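Local structure of enterochelin esterase (Salmonella enterica subsp. enterica serovar Typhimurium, 3MGA) at residues A[87-95]-A[380-388]; A[58-66]-A[349-357]. The protein probably hydrolyses the ester bonds of ferric enterobactin, an iron-carrying siderophore, which would help release its iron. All coordinates share one frame; numbering follows the deposited sequence.

Overall arrangement
Both interactions join the N-terminal beta domain to the alpha/beta-hydrolase domain, and their centres lie about 10 Å apart. Along the chain the segments alternate: 58-66, 87-95, 349-357, 380-388. Segments 58-66 and 87-95 adjoin the neighbouring strands 52-57 and 92-100 of one antiparallel sheet. Segment 349-357 spans the end of strand 344-350 and the start of helix 354-367; segment 380-388 follows strand 373-379 and takes in the start of helix 385-399. The two contacts touch through G381 O and R352 N and through H383 and E353. H383, E353 and S289 of the GxSxG pattern probably form a catalytic triad, which would place the domain interface beside the active site.

Interaction 1: A[87-95]-A[380-388]; sequences LSANWRGSY and DGGHDALCW
The backbones come closest at W91 and D380, with CA atoms 5.0 Å apart, and again at G93 and L386, where strand 92-100 starts beside the first turn of helix 385-399. The contact joins the N-terminal beta domain to the loop that carries H383 in the alpha/beta-hydrolase domain. D384 is the N-cap of the helix and also the main grip on the strand. D384 CG lies anti to the backbone N (chi1 -164°), which turns the carboxylate to S94. D384 OD2 accepts from S94 N at 2.7 Å through its syn lone pair. D384 OD1 takes the hydroxyl of S94 OG at 2.6 Å, also on the syn side. L386 N meets the same OD1 from the anti side, 35° out of the carboxylate plane, as the capping bond. Two oxygens thus hold three donors, which fixes the rotation of the carboxylate. A water adds a further bond to D384 OD2 and links it to R92 O and G382 N. Next to this, L386 CD2 packs on R92 CG at 3.6 Å, the two side chains crossing at about a right angle. The guanidinium of R92 is held by P158 O. C387 SG lies 3.1 Å from R92 O. At the other end, the carboxylate of D380 stands beside the W91 indole, its OD1 near the ring plane at the edge of CD1. A water bridges D380 OD1 and S88 OG. Another water bridges N90 O and D380 O. The backbone of W91 adds a CA-H...O contact, with W91 CA 3.3 Å from D380 O.

Interaction 2: A[58-66]-A[349-357]; sequences TGVTDHHQN and AGVREPIVF
G59 and R352 meet with little room between them, where the loop after strand 52-57 of the beta domain faces the turn that joins strand 344-350 to helix 354-367 of the alpha/beta-hydrolase domain. This turn, type I from G350 to E353, ends at the helix N-cap. The tight part centres on the R352 side chain. G59 O lies 3.1 Å from R352 CD, and R352 CB and CG also lie along this carbonyl oxygen. The R352 chain bends at chi2 (-67°) and runs past it. V60 CG2 then sits over one face of the guanidinium, 4.1 Å above its plane. Q65 OE1 lies against the backbone, 3.2 Å from R352 CA. P354 CD packs 3.4 Å from H64 O. No direct hydrogen bond crosses between the segments. D62 braces the loop from within, accepting from G59 N and, in an Asx turn, from H64 N. E353 OE1 is hydrogen-bonded to S313 OG and G350 N, and E353 OE2 to H383 ND1. The looser side is bridged by water between H64 and the helix start. This water, near the plane of the H64 ring, lies 3.3 Å from H64 ND1 and weakly accepts from I355 N.

Interaction 1: A[87-95]-A[380-388]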
loop_
_atom_site.group_PDB
_atom_site.type_symbol
_atom_site.label_atom_id
_atom_site.label_comp_id
_atom_site.label_asym_id
_atom_site.label_seq_id
_atom_site.Cartn_x
_atom_site.Cartn_y
_atom_site.Cartn_z
ATOM N N LEU A 87 1.789 13.748 15.306
ATOM C CA LEU A 87 1.553 13.377 13.914
ATOM C C LEU A 87 1.249 14.620 13.102
ATOM O O LEU A 87 0.645 15.564 13.613
ATOM C CB LEU A 87 0.398 12.387 13.815
ATOM C CG LEU A 87 0.644 11.020 14.453
ATOM C CD1 LEU A 87 -0.625 10.191 14.451
ATOM C CD2 LEU A 87 1.785 10.285 13.735
ATOM N N SER A 88 1.673 14.628 11.843
ATOM C CA SER A 88 1.430 15.770 10.967
ATOM C C SER A 88 -0.045 15.849 10.557
ATOM O O SER A 88 -0.764 14.862 10.588
ATOM C CB SER A 88 2.309 15.686 9.726
ATOM O OG SER A 88 1.957 14.555 8.955
ATOM N N ALA A 89 -0.473 17.026 10.133
ATOM C CA ALA A 89 -1.870 17.257 9.766
ATOM C C ALA A 89 -2.368 16.490 8.542
ATOM O O ALA A 89 -3.548 16.181 8.449
ATOM C CB ALA A 89 -2.101 18.753 9.569
ATOM N N ASN A 90 -1.472 16.192 7.613
ATOM C CA ASN A 90 -1.830 15.505 6.380
ATOM C C ASN A 90 -1.648 13.983 6.428
ATOM O O ASN A 90 -1.926 13.287 5.445
ATOM C CB ASN A 90 -0.977 16.070 5.249
ATOM C CG ASN A 90 -1.189 17.568 5.039
ATOM O OD1 ASN A 90 -2.311 18.069 5.095
ATOM N ND2 ASN A 90 -0.106 18.280 4.755
ATOM N N TRP A 91 -1.218 13.476 7.575
ATOM C CA TRP A 91 -0.940 12.061 7.754
ATOM C C TRP A 91 -2.145 11.121 7.825
ATOM O O TRP A 91 -3.224 11.479 8.285
ATOM C CB TRP A 91 -0.102 11.867 9.025
ATOM C CG TRP A 91 0.332 10.463 9.257
ATOM C CD1 TRP A 91 1.447 9.872 8.769
ATOM C CD2 TRP A 91 -0.338 9.476 10.049
ATOM N NE1 TRP A 91 1.522 8.572 9.200
ATOM C CE2 TRP A 91 0.435 8.304 9.989
ATOM C CE3 TRP A 91 -1.525 9.467 10.790
ATOM C CZ2 TRP A 91 0.068 7.128 10.650
ATOM C CZ3 TRP A 91 -1.889 8.299 11.454
ATOM C CH2 TRP A 91 -1.096 7.144 11.373
ATOM N N ARG A 92 -1.902 9.898 7.367
ATOM C CA ARG A 92 -2.868 8.815 7.357
ATOM C C ARG A 92 -2.077 7.523 7.414
ATOM O O ARG A 92 -1.031 7.408 6.777
ATOM C CB ARG A 92 -3.732 8.886 6.102
ATOM C CG ARG A 92 -4.611 7.671 5.804
ATOM C CD ARG A 92 -5.838 8.134 4.965
ATOM N NE ARG A 92 -5.412 8.869 3.789
ATOM C CZ ARG A 92 -6.141 9.752 3.123
ATOM N NH1 ARG A 92 -7.363 10.087 3.519
ATOM N NH2 ARG A 92 -5.612 10.338 2.062
ATOM N N GLY A 93 -2.554 6.562 8.192
ATOM C CA GLY A 93 -1.854 5.296 8.296
ATOM C C GLY A 93 -2.541 4.244 9.132
ATOM O O GLY A 93 -3.475 4.534 9.868
ATOM N N SER A 94 -2.055 3.016 8.998
ATOM C CA SER A 94 -2.581 1.872 9.713
ATOM C C SER A 94 -1.849 1.711 11.021
ATOM O O SER A 94 -0.718 2.196 11.182
ATOM C CB SER A 94 -2.352 0.592 8.909
ATOM O OG SER A 94 -2.897 0.689 7.613
ATOM N N TYR A 95 -2.489 1.025 11.960
ATOM C CA TYR A 95 -1.852 0.746 13.238
ATOM C C TYR A 95 -2.519 -0.470 13.851
ATOM O O TYR A 95 -3.599 -0.885 13.419
ATOM C CB TYR A 95 -1.929 1.945 14.198
ATOM C CG TYR A 95 -3.319 2.222 14.725
ATOM C CD1 TYR A 95 -4.234 2.957 13.986
ATOM C CD2 TYR A 95 -3.713 1.751 15.971
ATOM C CE1 TYR A 95 -5.516 3.205 14.474
ATOM C CE2 TYR A 95 -4.982 1.999 16.465
ATOM C CZ TYR A 95 -5.882 2.718 15.715
ATOM O OH TYR A 95 -7.145 2.956 16.215
ATOM N N ASP A 380 2.319 11.981 2.731
ATOM C CA ASP A 380 2.591 12.119 4.154
ATOM C C ASP A 380 2.001 10.853 4.766
ATOM O O ASP A 380 0.860 10.834 5.226
ATOM C CB ASP A 380 1.945 13.387 4.720
ATOM C CG ASP A 380 2.214 13.576 6.194
ATOM O OD1 ASP A 380 2.729 12.642 6.836
ATOM O OD2 ASP A 380 1.905 14.666 6.721
ATOM N N GLY A 381 2.802 9.793 4.714
ATOM C CA GLY A 381 2.449 8.467 5.206
ATOM C C GLY A 381 3.585 7.533 4.818
ATOM O O GLY A 381 4.651 8.005 4.401
ATOM N N GLY A 382 3.369 6.220 4.908
ATOM C CA GLY A 382 4.433 5.268 4.589
ATOM C C GLY A 382 4.125 4.075 3.701
ATOM O O GLY A 382 3.352 4.167 2.750
ATOM N N HIS A 383 4.789 2.962 4.009
ATOM C CA HIS A 383 4.651 1.697 3.284
ATOM C C HIS A 383 3.334 1.124 3.812
ATOM O O HIS A 383 3.305 0.124 4.529
ATOM C CB HIS A 383 5.854 0.815 3.635
ATOM C CG HIS A 383 6.111 -0.292 2.666
ATOM N ND1 HIS A 383 6.821 -0.098 1.501
ATOM C CD2 HIS A 383 5.790 -1.605 2.700
ATOM C CE1 HIS A 383 6.908 -1.243 0.848
ATOM N NE2 HIS A 383 6.298 -2.175 1.558
ATOM N N ASP A 384 2.238 1.754 3.408
ATOM C CA ASP A 384 0.941 1.457 3.983
ATOM C C ASP A 384 -0.185 1.367 2.938
ATOM O O ASP A 384 -0.416 2.314 2.202
ATOM C CB ASP A 384 0.702 2.626 4.954
ATOM C CG ASP A 384 -0.391 2.379 5.962
ATOM O OD1 ASP A 384 -1.374 1.656 5.696
ATOM O OD2 ASP A 384 -0.258 2.977 7.043
ATOM N N ALA A 385 -0.883 0.235 2.885
ATOM C CA ALA A 385 -2.000 0.048 1.917
ATOM C C ALA A 385 -3.196 1.008 2.135
ATOM O O ALA A 385 -3.974 1.241 1.221
ATOM C CB ALA A 385 -2.473 -1.403 1.899
ATOM N N LEU A 386 -3.350 1.549 3.337
ATOM C CA LEU A 386 -4.415 2.509 3.585
ATOM C C LEU A 386 -4.157 3.764 2.736
ATOM O O LEU A 386 -5.087 4.361 2.204
ATOM C CB LEU A 386 -4.489 2.870 5.058
ATOM C CG LEU A 386 -5.575 3.862 5.472
ATOM C CD1 LEU A 386 -6.928 3.221 5.342
ATOM C CD2 LEU A 386 -5.336 4.320 6.905
ATOM N N CYS A 387 -2.892 4.148 2.594
ATOM C CA CYS A 387 -2.526 5.308 1.778
ATOM C C CYS A 387 -2.540 4.932 0.312
ATOM O O CYS A 387 -3.055 5.686 -0.529
ATOM C CB CYS A 387 -1.127 5.835 2.131
ATOM S SG CYS A 387 -0.906 6.361 3.838
ATOM N N TRP A 388 -1.971 3.765 -0.007
ATOM C CA TRP A 388 -1.905 3.336 -1.403
ATOM C C TRP A 388 -3.272 3.252 -2.054
ATOM O O TRP A 388 -3.403 3.562 -3.227
ATOM C CB TRP A 388 -1.213 1.977 -1.602
ATOM C CG TRP A 388 0.157 1.816 -1.031
ATOM C CD1 TRP A 388 1.123 2.762 -0.938
ATOM C CD2 TRP A 388 0.765 0.582 -0.621
ATOM N NE1 TRP A 388 2.274 2.217 -0.411
ATOM C CE2 TRP A 388 2.081 0.875 -0.225
ATOM C CE3 TRP A 388 0.309 -0.740 -0.520
ATOM C CZ2 TRP A 388 2.948 -0.103 0.276
ATOM C CZ3 TRP A 388 1.178 -1.714 -0.016
ATOM C CH2 TRP A 388 2.475 -1.390 0.367
HETATM O O HOH W 1 4.016 12.672 9.184
HETATM O O HOH W 2 -1.374 11.273 3.722
HETATM O O HOH W 3 1.005 5.653 6.684
#

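Interaction 2: A[58-66]-A[349-357]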
loop_
_atom_site.group_PDB
_atom_site.type_symbol
_atom_site.label_atom_id
_atom_site.label_comp_id
_atom_site.label_asym_id
_atom_site.label_seq_id
_atom_site.Cartn_x
_atom_site.Cartn_y
_atom_site.Cartn_z
ATOM N N THR A 58 2.308 2.097 11.237
ATOM C CA THR A 58 3.107 2.077 10.014
ATOM C C THR A 58 3.819 3.414 9.770
ATOM O O THR A 58 3.199 4.476 9.774
ATOM C CB THR A 58 2.239 1.727 8.780
ATOM O OG1 THR A 58 1.602 0.469 8.997
ATOM C CG2 THR A 58 3.086 1.647 7.510
ATOM N N GLY A 59 5.132 3.344 9.571
ATOM C CA GLY A 59 5.945 4.530 9.312
ATOM C C GLY A 59 6.095 5.517 10.463
ATOM O O GLY A 59 6.553 6.640 10.255
ATOM N N VAL A 60 5.707 5.128 11.672
ATOM C CA VAL A 60 5.842 6.025 12.812
ATOM C C VAL A 60 6.579 5.351 13.976
ATOM O O VAL A 60 7.533 5.925 14.505
ATOM C CB VAL A 60 4.491 6.572 13.283
ATOM C CG1 VAL A 60 4.689 7.493 14.494
ATOM C CG2 VAL A 60 3.816 7.316 12.160
ATOM N N THR A 61 6.149 4.147 14.361
ATOM C CA THR A 61 6.791 3.421 15.452
ATOM C C THR A 61 7.381 2.076 15.032
ATOM O O THR A 61 7.648 1.226 15.882
ATOM C CB THR A 61 5.810 3.158 16.613
ATOM O OG1 THR A 61 4.773 2.262 16.189
ATOM C CG2 THR A 61 5.212 4.469 17.130
ATOM N N ASP A 62 7.604 1.879 13.738
ATOM C CA ASP A 62 8.157 0.608 13.241
ATOM C C ASP A 62 9.617 0.746 12.786
ATOM O O ASP A 62 10.292 1.712 13.125
ATOM C CB ASP A 62 7.264 0.036 12.126
ATOM C CG ASP A 62 7.178 0.942 10.902
ATOM O OD1 ASP A 62 7.902 1.955 10.843
ATOM O OD2 ASP A 62 6.374 0.640 9.993
ATOM N N HIS A 63 10.096 -0.227 12.023
ATOM C CA HIS A 63 11.467 -0.234 11.535
ATOM C C HIS A 63 11.748 0.801 10.443
ATOM O O HIS A 63 12.909 1.126 10.196
ATOM C CB HIS A 63 11.809 -1.615 10.988
ATOM C CG HIS A 63 11.043 -1.973 9.754
ATOM N ND1 HIS A 63 11.531 -1.742 8.486
ATOM C CD2 HIS A 63 9.818 -2.524 9.592
ATOM C CE1 HIS A 63 10.643 -2.147 7.595
ATOM N NE2 HIS A 63 9.594 -2.624 8.242
ATOM N N HIS A 64 10.712 1.303 9.773
ATOM C CA HIS A 64 10.914 2.297 8.714
ATOM C C HIS A 64 11.504 3.606 9.258
ATOM O O HIS A 64 12.222 4.312 8.544
ATOM C CB HIS A 64 9.619 2.550 7.919
ATOM C CG HIS A 64 9.143 1.354 7.152
ATOM N ND1 HIS A 64 9.637 1.022 5.908
ATOM C CD2 HIS A 64 8.223 0.405 7.454
ATOM C CE1 HIS A 64 9.041 -0.075 5.477
ATOM N NE2 HIS A 64 8.181 -0.472 6.398
ATOM N N GLN A 65 11.205 3.925 10.516
ATOM C CA GLN A 65 11.750 5.124 11.159
ATOM C C GLN A 65 12.823 4.743 12.179
ATOM O O GLN A 65 13.252 5.595 12.959
ATOM C CB GLN A 65 10.645 5.904 11.889
ATOM C CG GLN A 65 9.537 6.434 11.005
ATOM C CD GLN A 65 10.014 7.465 10.001
ATOM O OE1 GLN A 65 9.359 7.705 8.991
ATOM N NE2 GLN A 65 11.160 8.067 10.266
ATOM N N ASN A 66 13.270 3.482 12.166
ATOM C CA ASN A 66 14.259 3.003 13.150
ATOM C C ASN A 66 13.867 3.471 14.540
ATOM O O ASN A 66 14.702 3.908 15.323
ATOM C CB ASN A 66 15.676 3.475 12.809
ATOM C CG ASN A 66 16.256 2.758 11.616
ATOM O OD1 ASN A 66 15.760 1.707 11.207
ATOM N ND2 ASN A 66 17.331 3.304 11.063
ATOM N N ALA A 349 5.627 7.692 -3.413
ATOM C CA ALA A 349 6.385 7.199 -2.265
ATOM C C ALA A 349 6.101 8.102 -1.071
ATOM O O ALA A 349 5.870 9.303 -1.236
ATOM C CB ALA A 349 7.858 7.172 -2.571
ATOM N N GLY A 350 6.103 7.524 0.125
ATOM C CA GLY A 350 5.813 8.273 1.338
ATOM C C GLY A 350 7.057 8.726 2.079
ATOM O O GLY A 350 8.088 8.067 2.022
ATOM N N VAL A 351 6.943 9.854 2.783
ATOM C CA VAL A 351 8.048 10.416 3.555
ATOM C C VAL A 351 8.311 9.597 4.825
ATOM O O VAL A 351 9.343 9.777 5.478
ATOM C CB VAL A 351 7.806 11.911 3.916
ATOM C CG1 VAL A 351 7.794 12.764 2.665
ATOM C CG2 VAL A 351 6.502 12.103 4.718
ATOM N N ARG A 352 7.374 8.707 5.170
ATOM C CA ARG A 352 7.509 7.831 6.334
ATOM C C ARG A 352 8.152 6.476 5.965
ATOM O O ARG A 352 8.053 5.511 6.716
ATOM C CB ARG A 352 6.153 7.578 6.989
ATOM C CG ARG A 352 5.442 8.797 7.563
ATOM C CD ARG A 352 6.178 9.344 8.739
ATOM N NE ARG A 352 5.361 10.216 9.580
ATOM C CZ ARG A 352 5.785 10.740 10.731
ATOM N NH1 ARG A 352 7.013 10.484 11.166
ATOM N NH2 ARG A 352 4.986 11.521 11.450
ATOM N N GLU A 353 8.772 6.400 4.794
ATOM C CA GLU A 353 9.499 5.199 4.358
ATOM C C GLU A 353 10.760 5.720 3.681
ATOM O O GLU A 353 10.890 5.633 2.456
ATOM C CB GLU A 353 8.654 4.311 3.435
ATOM C CG GLU A 353 7.942 5.052 2.292
ATOM C CD GLU A 353 7.137 4.145 1.380
ATOM O OE1 GLU A 353 6.397 4.685 0.532
ATOM O OE2 GLU A 353 7.224 2.901 1.507
ATOM N N PRO A 354 11.685 6.292 4.492
ATOM C CA PRO A 354 12.944 6.920 4.073
ATOM C C PRO A 354 13.719 6.175 3.010
ATOM O O PRO A 354 14.048 6.756 1.977
ATOM C CB PRO A 354 13.764 6.971 5.369
ATOM C CG PRO A 354 12.781 7.067 6.432
ATOM C CD PRO A 354 11.517 6.376 5.955
ATOM N N ILE A 355 14.011 4.904 3.262
ATOM C CA ILE A 355 14.780 4.110 2.320
ATOM C C ILE A 355 14.077 4.105 0.970
ATOM O O ILE A 355 14.671 4.462 -0.050
ATOM C CB ILE A 355 15.015 2.668 2.827
ATOM C CG1 ILE A 355 15.868 2.687 4.104
ATOM C CG2 ILE A 355 15.719 1.835 1.769
ATOM C CD1 ILE A 355 16.228 1.302 4.643
ATOM N N VAL A 356 12.805 3.723 0.978
ATOM C CA VAL A 356 12.015 3.672 -0.245
ATOM C C VAL A 356 11.894 5.060 -0.868
ATOM O O VAL A 356 12.088 5.221 -2.067
ATOM C CB VAL A 356 10.620 3.083 0.014
ATOM C CG1 VAL A 356 9.740 3.180 -1.246
ATOM C CG2 VAL A 356 10.743 1.641 0.491
ATOM N N PHE A 357 11.599 6.061 -0.045
ATOM C CA PHE A 357 11.462 7.435 -0.524
ATOM C C PHE A 357 12.731 7.937 -1.229
ATOM O O PHE A 357 12.667 8.483 -2.336
ATOM C CB PHE A 357 11.109 8.354 0.636
ATOM C CG PHE A 357 10.843 9.770 0.225
ATOM C CD1 PHE A 357 9.611 10.131 -0.294
ATOM C CD2 PHE A 357 11.813 10.745 0.372
ATOM C CE1 PHE A 357 9.360 11.432 -0.673
ATOM C CE2 PHE A 357 11.560 12.048 0.001
ATOM C CZ PHE A 357 10.329 12.391 -0.520
HETATM O O HOH W 4 12.063 2.686 4.495
#